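Local coordinates for protein regulator of nonsense transcripts 2 (Homo sapiens, PDB 4CEK) that acts as a factor of nonsense-mediated mRNA decay, its second MIF4G domain being an all-helical module that probably serves as a structural scaffold, at residues A[217-220]-A[221-225]; A[166-169]-A[170-174]; A[293-296]-A[297-301]. All coordinates share one frame; numbering follows the deposited sequence.

Contact 1. Residues A[217-220]-A[221-225]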
loop_
_atom_site.group_PDB
_atom_site.type_symbol
_atom_site.label_atom_id
_atom_site.label_comp_id
_atom_site.label_asym_id
_atom_site.label_seq_id
_atom_site.Cartn_x
_atom_site.Cartn_y
_atom_site.Cartn_z
ATOM N N VAL A 217 6.216 -1.960 0.637
ATOM C CA VAL A 217 6.396 -0.588 1.091
ATOM C C VAL A 217 5.663 0.378 0.186
ATOM O O VAL A 217 5.082 1.331 0.686
ATOM C CB VAL A 217 7.900 -0.211 1.227
ATOM C CG1 VAL A 217 8.104 1.278 1.046
ATOM C CG2 VAL A 217 8.441 -0.646 2.577
ATOM N N ARG A 218 5.630 0.131 -1.123
ATOM C CA ARG A 218 4.821 0.988 -2.022
ATOM C C ARG A 218 3.315 0.932 -1.722
ATOM O O ARG A 218 2.641 1.969 -1.743
ATOM C CB ARG A 218 5.036 0.635 -3.500
ATOM C CG ARG A 218 6.399 1.049 -4.046
ATOM C CD ARG A 218 6.465 0.888 -5.551
ATOM N NE ARG A 218 7.786 0.433 -5.987
ATOM C CZ ARG A 218 8.771 1.222 -6.429
ATOM N NH1 ARG A 218 8.611 2.546 -6.504
ATOM N NH2 ARG A 218 9.933 0.678 -6.789
ATOM N N PHE A 219 2.811 -0.266 -1.420
ATOM C CA PHE A 219 1.386 -0.463 -1.096
ATOM C C PHE A 219 1.052 0.310 0.170
ATOM O O PHE A 219 0.136 1.081 0.166
ATOM C CB PHE A 219 1.057 -1.963 -0.946
ATOM C CG PHE A 219 -0.356 -2.355 -1.362
ATOM C CD1 PHE A 219 -1.396 -1.405 -1.481
ATOM C CD2 PHE A 219 -0.654 -3.704 -1.658
ATOM C CE1 PHE A 219 -2.675 -1.778 -1.862
ATOM C CE2 PHE A 219 -1.954 -4.080 -2.020
ATOM C CZ PHE A 219 -2.962 -3.116 -2.127
ATOM N N ILE A 220 1.892 0.231 1.196
ATOM C CA ILE A 220 1.691 1.045 2.391
ATOM C C ILE A 220 1.682 2.545 2.071
ATOM O O ILE A 220 0.885 3.357 2.645
ATOM C CB ILE A 220 2.761 0.739 3.466
ATOM C CG1 ILE A 220 2.533 -0.689 3.995
ATOM C CG2 ILE A 220 2.676 1.773 4.564
ATOM C CD1 ILE A 220 3.599 -1.308 4.903
ATOM N N GLY A 221 2.544 2.940 1.133
ATOM C CA GLY A 221 2.585 4.343 0.735
ATOM C C GLY A 221 1.307 4.806 0.096
ATOM O O GLY A 221 0.829 5.902 0.360
ATOM N N GLU A 222 0.767 4.005 -0.805
ATOM C CA GLU A 222 -0.486 4.389 -1.510
ATOM C C GLU A 222 -1.670 4.490 -0.523
ATOM O O GLU A 222 -2.428 5.467 -0.497
ATOM C CB GLU A 222 -0.784 3.363 -2.604
ATOM C CG GLU A 222 0.095 3.513 -3.852
ATOM C CD GLU A 222 0.035 4.940 -4.405
ATOM O OE1 GLU A 222 -1.048 5.560 -4.374
ATOM O OE2 GLU A 222 1.074 5.488 -4.820
ATOM N N LEU A 223 -1.732 3.518 0.370
ATOM C CA LEU A 223 -2.711 3.491 1.441
ATOM C C LEU A 223 -2.568 4.661 2.387
ATOM O O LEU A 223 -3.550 5.100 2.964
ATOM C CB LEU A 223 -2.626 2.141 2.185
ATOM C CG LEU A 223 -3.269 1.002 1.363
ATOM C CD1 LEU A 223 -2.876 -0.354 1.867
ATOM C CD2 LEU A 223 -4.798 1.155 1.347
ATOM N N THR A 224 -1.354 5.189 2.542
ATOM C CA THR A 224 -1.127 6.311 3.447
ATOM C C THR A 224 -1.719 7.552 2.814
ATOM O O THR A 224 -2.368 8.391 3.506
ATOM C CB THR A 224 0.388 6.537 3.694
ATOM O OG1 THR A 224 0.950 5.355 4.285
ATOM C CG2 THR A 224 0.653 7.722 4.618
ATOM N N LYS A 225 -1.482 7.699 1.501
ATOM C CA LYS A 225 -2.024 8.857 0.767
ATOM C C LYS A 225 -3.553 8.848 0.810
ATOM O O LYS A 225 -4.152 9.889 0.762
ATOM C CB LYS A 225 -1.481 8.948 -0.693
ATOM C CG LYS A 225 -0.030 9.478 -0.781
ATOM C CD LYS A 225 0.584 9.492 -2.203
ATOM C CE LYS A 225 0.645 8.119 -2.849
ATOM N NZ LYS A 225 1.488 8.049 -4.100
#
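Ile220 O takes two donors from Thr224: a weak bond from the backbone N and a short one, 2.6 Å, from the hydroxyl OG1. With OG1 anti to its own carbonyl carbon (chi1 -60°), the hydroxyl folds back over the preceding turn and meets Ile220 O from above the carbonyl plane, a placing that lets threonine sit buried in a helix; OG1 also bonds to Thr234. A valine here would probably leave Ile220 O with the weak backbone bond alone and Thr234 without its hydroxyl mate. The other backbone bonds are regular i to i+4, that from Leu223 N to Phe219 O being nearly straight at 174°. Among apolar groups, Leu223 CD1 reaches Phe219 CD1 at 3.8 Å, the methyl meeting the ring obliquely. The charged pair is Lys225 NZ with Glu222 OE2, 2.7 Å apart, the ammonium lying above the carboxylate plane; Tyr18 holds OE1, so this buried acid is gripped at both oxygens. Within the helical repeat fold, helix 210-225 is flanked by helix 185-203 against Phe219 and Leu223, helix 169-179 against Phe219 and Glu222, and helix 247-266 against Val217 and Arg218.

Contact 2. Residues A[166-169]-A[170-174]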
loop_
_atom_site.group_PDB
_atom_site.type_symbol
_atom_site.label_atom_id
_atom_site.label_comp_id
_atom_site.label_asym_id
_atom_site.label_seq_id
_atom_site.Cartn_x
_atom_site.Cartn_y
_atom_site.Cartn_z
ATOM N N LEU A 166 3.276 -3.089 -10.297
ATOM C CA LEU A 166 3.295 -1.921 -9.430
ATOM C C LEU A 166 2.265 -0.880 -9.798
ATOM O O LEU A 166 1.863 -0.079 -8.935
ATOM C CB LEU A 166 4.674 -1.239 -9.483
ATOM C CG LEU A 166 5.873 -1.987 -8.865
ATOM C CD1 LEU A 166 7.037 -1.001 -8.655
ATOM C CD2 LEU A 166 5.468 -2.728 -7.578
ATOM N N ASP A 167 1.887 -0.845 -11.079
ATOM C CA ASP A 167 0.906 0.142 -11.593
ATOM C C ASP A 167 -0.496 -0.000 -10.970
ATOM O O ASP A 167 -1.267 0.962 -10.928
ATOM C CB ASP A 167 0.789 0.030 -13.122
ATOM C CG ASP A 167 0.356 -1.373 -13.589
ATOM O OD1 ASP A 167 1.006 -2.381 -13.204
ATOM O OD2 ASP A 167 -0.638 -1.472 -14.349
ATOM N N LEU A 168 -0.813 -1.206 -10.495
ATOM C CA LEU A 168 -2.092 -1.482 -9.809
ATOM C C LEU A 168 -2.214 -0.875 -8.400
ATOM O O LEU A 168 -3.294 -0.476 -7.976
ATOM C CB LEU A 168 -2.325 -2.982 -9.729
ATOM C CG LEU A 168 -2.517 -3.694 -11.076
ATOM C CD1 LEU A 168 -2.667 -5.200 -10.847
ATOM C CD2 LEU A 168 -3.703 -3.108 -11.813
ATOM N N LEU A 169 -1.103 -0.735 -7.697
ATOM C CA LEU A 169 -1.173 -0.313 -6.291
ATOM C C LEU A 169 -2.024 0.904 -6.028
ATOM O O LEU A 169 -2.726 0.942 -5.028
ATOM C CB LEU A 169 0.233 -0.064 -5.729
ATOM C CG LEU A 169 1.123 -1.305 -5.727
ATOM C CD1 LEU A 169 2.507 -1.004 -5.152
ATOM C CD2 LEU A 169 0.427 -2.444 -5.030
ATOM N N PRO A 170 -1.926 1.951 -6.868
ATOM C CA PRO A 170 -2.740 3.137 -6.538
ATOM C C PRO A 170 -4.245 2.877 -6.703
ATOM O O PRO A 170 -5.073 3.490 -6.004
ATOM C CB PRO A 170 -2.304 4.188 -7.585
ATOM C CG PRO A 170 -0.998 3.707 -8.103
ATOM C CD PRO A 170 -0.954 2.220 -7.943
ATOM N N PHE A 171 -4.585 2.015 -7.658
ATOM C CA PHE A 171 -5.993 1.717 -7.941
ATOM C C PHE A 171 -6.527 0.813 -6.810
ATOM O O PHE A 171 -7.587 1.104 -6.191
ATOM C CB PHE A 171 -6.125 1.140 -9.362
ATOM C CG PHE A 171 -5.589 2.086 -10.428
ATOM C CD1 PHE A 171 -6.201 3.317 -10.658
ATOM C CD2 PHE A 171 -4.426 1.779 -11.149
ATOM C CE1 PHE A 171 -5.667 4.227 -11.585
ATOM C CE2 PHE A 171 -3.892 2.679 -12.082
ATOM C CZ PHE A 171 -4.517 3.893 -12.304
ATOM N N TYR A 172 -5.751 -0.227 -6.497
ATOM C CA TYR A 172 -6.052 -1.075 -5.371
ATOM C C TYR A 172 -6.229 -0.305 -4.069
ATOM O O TYR A 172 -7.172 -0.561 -3.328
ATOM C CB TYR A 172 -5.023 -2.160 -5.249
ATOM C CG TYR A 172 -5.201 -3.252 -6.273
ATOM C CD1 TYR A 172 -6.035 -3.091 -7.399
ATOM C CD2 TYR A 172 -4.534 -4.455 -6.129
ATOM C CE1 TYR A 172 -6.197 -4.119 -8.327
ATOM C CE2 TYR A 172 -4.681 -5.478 -7.042
ATOM C CZ TYR A 172 -5.512 -5.323 -8.138
ATOM O OH TYR A 172 -5.625 -6.387 -9.027
ATOM N N ALA A 173 -5.397 0.686 -3.817
ATOM C CA ALA A 173 -5.626 1.545 -2.666
ATOM C C ALA A 173 -6.922 2.353 -2.784
ATOM O O ALA A 173 -7.594 2.607 -1.779
ATOM C CB ALA A 173 -4.438 2.479 -2.427
ATOM N N ARG A 174 -7.240 2.839 -3.981
ATOM C CA ARG A 174 -8.480 3.620 -4.173
ATOM C C ARG A 174 -9.728 2.764 -3.863
ATOM O O ARG A 174 -10.633 3.212 -3.169
ATOM C CB ARG A 174 -8.592 4.188 -5.596
ATOM C CG ARG A 174 -9.484 5.433 -5.663
ATOM C CD ARG A 174 -9.547 6.012 -7.060
ATOM N NE ARG A 174 -10.846 6.632 -7.368
ATOM C CZ ARG A 174 -11.197 7.893 -7.124
ATOM N NH1 ARG A 174 -10.356 8.746 -6.561
ATOM N NH2 ARG A 174 -12.411 8.319 -7.457
#
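Leu168 CB sits squarely over one face of the Tyr172 ring, 4.2 Å from its centroid and 6° off the normal, a CH-pi contact between residues four apart. The leucine then runs alongside the tyrosine, both pointing the same way, and its CD1 comes 3.7 Å from Tyr172 OH. With CG anti to the carbonyl carbon on both residues, the two side chains leave the backbone in the same sense, and a branched leucine is long enough to follow the ring to its hydroxyl end. The Phe171 ring is met obliquely by Asp167 O, 3.3 Å from CD2, and also by Leu168 O; Phe17 meets this ring nearly at right angles. The carbonyls of Asp167 and Leu168 lead into helix 169-179, one of the helices of the all-helical MIF4G fold, and Phe171 and Tyr172 lie in its opening turn. Proline suits this first turn because it has no N-H to give and none is needed there; its CD lies 3.3 Å from Asp167 O. Leu168 O accepts a straight bond from Tyr172 N (2.9 Å, 169°) and a weak one from Phe171 N, while Leu169 O accepts Ala173 N at 2.9 Å. Asp167, at the exposed start, turns its carboxylate to Arg165 in a salt bridge. On the buried side Leu169 packs against Arg218 and Phe219 of helix 210-225, and Tyr172 against Leu125 and Val161.

Contact 3. Residues A[293-296]-A[297-301]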
loop_
_atom_site.group_PDB
_atom_site.type_symbol
_atom_site.label_atom_id
_atom_site.label_comp_id
_atom_site.label_asym_id
_atom_site.label_seq_id
_atom_site.Cartn_x
_atom_site.Cartn_y
_atom_site.Cartn_z
ATOM N N ARG A 293 26.681 4.366 -3.198
ATOM C CA ARG A 293 25.387 4.108 -3.836
ATOM C C ARG A 293 24.205 4.484 -2.919
ATOM O O ARG A 293 23.173 4.965 -3.372
ATOM C CB ARG A 293 25.300 2.646 -4.307
ATOM C CG ARG A 293 23.917 2.281 -4.835
ATOM C CD ARG A 293 23.867 0.977 -5.641
ATOM N NE ARG A 293 22.521 0.375 -5.563
ATOM C CZ ARG A 293 22.107 -0.475 -4.613
ATOM N NH1 ARG A 293 22.929 -0.873 -3.636
ATOM N NH2 ARG A 293 20.857 -0.929 -4.639
ATOM N N TYR A 294 24.374 4.289 -1.624
ATOM C CA TYR A 294 23.298 4.531 -0.685
ATOM C C TYR A 294 23.355 5.954 -0.189
ATOM O O TYR A 294 22.345 6.512 0.228
ATOM C CB TYR A 294 23.378 3.544 0.492
ATOM C CG TYR A 294 23.031 2.128 0.114
ATOM C CD1 TYR A 294 21.729 1.683 0.167
ATOM C CD2 TYR A 294 23.998 1.247 -0.322
ATOM C CE1 TYR A 294 21.387 0.391 -0.184
ATOM C CE2 TYR A 294 23.669 -0.047 -0.695
ATOM C CZ TYR A 294 22.354 -0.473 -0.600
ATOM O OH TYR A 294 22.002 -1.766 -0.945
ATOM N N VAL A 295 24.536 6.564 -0.240
ATOM C CA VAL A 295 24.649 7.979 0.082
ATOM C C VAL A 295 23.790 8.776 -0.924
ATOM O O VAL A 295 22.984 9.636 -0.549
ATOM C CB VAL A 295 26.144 8.426 0.120
ATOM C CG1 VAL A 295 26.256 9.932 0.379
ATOM C CG2 VAL A 295 26.881 7.651 1.220
ATOM N N THR A 296 23.914 8.401 -2.187
ATOM C CA THR A 296 23.219 9.064 -3.283
ATOM C C THR A 296 21.695 8.778 -3.243
ATOM O O THR A 296 20.865 9.715 -3.374
ATOM C CB THR A 296 23.852 8.582 -4.618
ATOM O OG1 THR A 296 25.245 8.962 -4.642
ATOM C CG2 THR A 296 23.112 9.109 -5.792
ATOM N N MET A 297 21.332 7.505 -3.026
ATOM C CA MET A 297 19.916 7.117 -2.728
ATOM C C MET A 297 19.245 7.964 -1.637
ATOM O O MET A 297 18.221 8.577 -1.872
ATOM C CB MET A 297 19.833 5.641 -2.336
ATOM C CG MET A 297 18.503 4.951 -2.649
ATOM S SD MET A 297 18.516 3.201 -2.157
ATOM C CE MET A 297 19.575 2.491 -3.427
ATOM N N VAL A 298 19.836 8.052 -0.460
ATOM C CA VAL A 298 19.282 8.879 0.602
ATOM C C VAL A 298 19.129 10.357 0.165
ATOM O O VAL A 298 18.073 10.976 0.378
ATOM C CB VAL A 298 20.181 8.796 1.873
ATOM C CG1 VAL A 298 19.710 9.786 2.950
ATOM C CG2 VAL A 298 20.241 7.346 2.432
ATOM N N GLU A 299 20.175 10.926 -0.446
ATOM C CA GLU A 299 20.102 12.302 -0.988
ATOM C C GLU A 299 18.927 12.507 -1.930
ATOM O O GLU A 299 18.161 13.452 -1.784
ATOM C CB GLU A 299 21.413 12.663 -1.708
ATOM C CG GLU A 299 22.544 12.842 -0.714
ATOM C CD GLU A 299 23.924 12.827 -1.319
ATOM O OE1 GLU A 299 24.083 12.583 -2.509
ATOM O OE2 GLU A 299 24.880 13.082 -0.574
ATOM N N ASN A 300 18.775 11.601 -2.878
ATOM C CA ASN A 300 17.697 11.718 -3.842
ATOM C C ASN A 300 16.289 11.670 -3.208
ATOM O O ASN A 300 15.448 12.513 -3.534
ATOM C CB ASN A 300 17.885 10.692 -4.939
ATOM C CG ASN A 300 19.037 11.049 -5.853
ATOM O OD1 ASN A 300 19.572 12.180 -5.790
ATOM N ND2 ASN A 300 19.457 10.089 -6.690
ATOM N N ALA A 301 16.083 10.774 -2.235
ATOM C CA ALA A 301 14.810 10.722 -1.513
ATOM C C ALA A 301 14.600 11.985 -0.727
ATOM O O ALA A 301 13.479 12.515 -0.692
ATOM C CB ALA A 301 14.724 9.508 -0.589
HETATM O O HOH W 1 26.333 11.258 -3.374
#
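Met297 CE lies over one face of the Arg293 guanidinium, offset toward its rim and 3.8 Å from NH2, while the sulfur of the same side chain comes beside the Tyr294 ring. That second meeting is a Met-aromatic contact: SD stands 5.2 Å from the ring centroid and 4.2 Å from Tyr294 CD1, approaching obliquely. The methionine can serve both because its chain runs straight as far as SD and then bends at the last torsion (chi3 -73°), which carries CE to the arginine. Unbranched and flexible, it rests its methyl on the guanidinium and its sulfur beside the ring. The arginine and tyrosine are joined as well, by a weak bond of 3.0 Å from Arg293 NH1 to Tyr294 OH; that hydroxyl also bonds to Glu251, and the ring stacks on His247.

All of this lies along helix 292-305, the last helix of the chain, whose i to i+4 backbone bonds are regular here; Val298 N to Tyr294 O is nearly straight at 175°. Val298 and Tyr294 both pack on Ile250 of helix 247-266, where a compact valine and a broad ring suit the buried face. On another flank Glu299 runs alongside Val295, its OE2 3.6 Å from Val295 CG1, and reaches a salt bridge with Lys285 of helix 268-287. A water links its other oxygen to the threonine, donating to Glu299 OE1 at 2.8 Å and lying 2.8 Å from Thr296 OG1. Thr296 OG1 is bonded also to Ala292 O, so this hydroxyl, at the exposed side, has a backbone partner as well as the water. Thr296 CG2 meets Asn300 ND2 at 3.9 Å, where the two side chains lie side by side, pointing the same way.

How the contacts relate
Contact 1 lies in the core; contact 2, beside it, is partly buried. Their centres are 9 Å apart and they touch, Arg218 meeting Leu166 among other pairs, so helix 210-225 packs on both helix 169-179 and the turn that leads into it. Contact 3 lies near the end of the chain, its centre about 23 Å from that of the chain, and touches neither of the others. All three are local contacts within one MIF4G range. In contact 1 the acid, lysine and threonine have partners within the chain; contact 2 is aromatic and aliphatic, starting a helix; contact 3, partly exposed, mixes methionine, arginine and a bridging water. Helix 247-266 lies beside both contact 1 and contact 3.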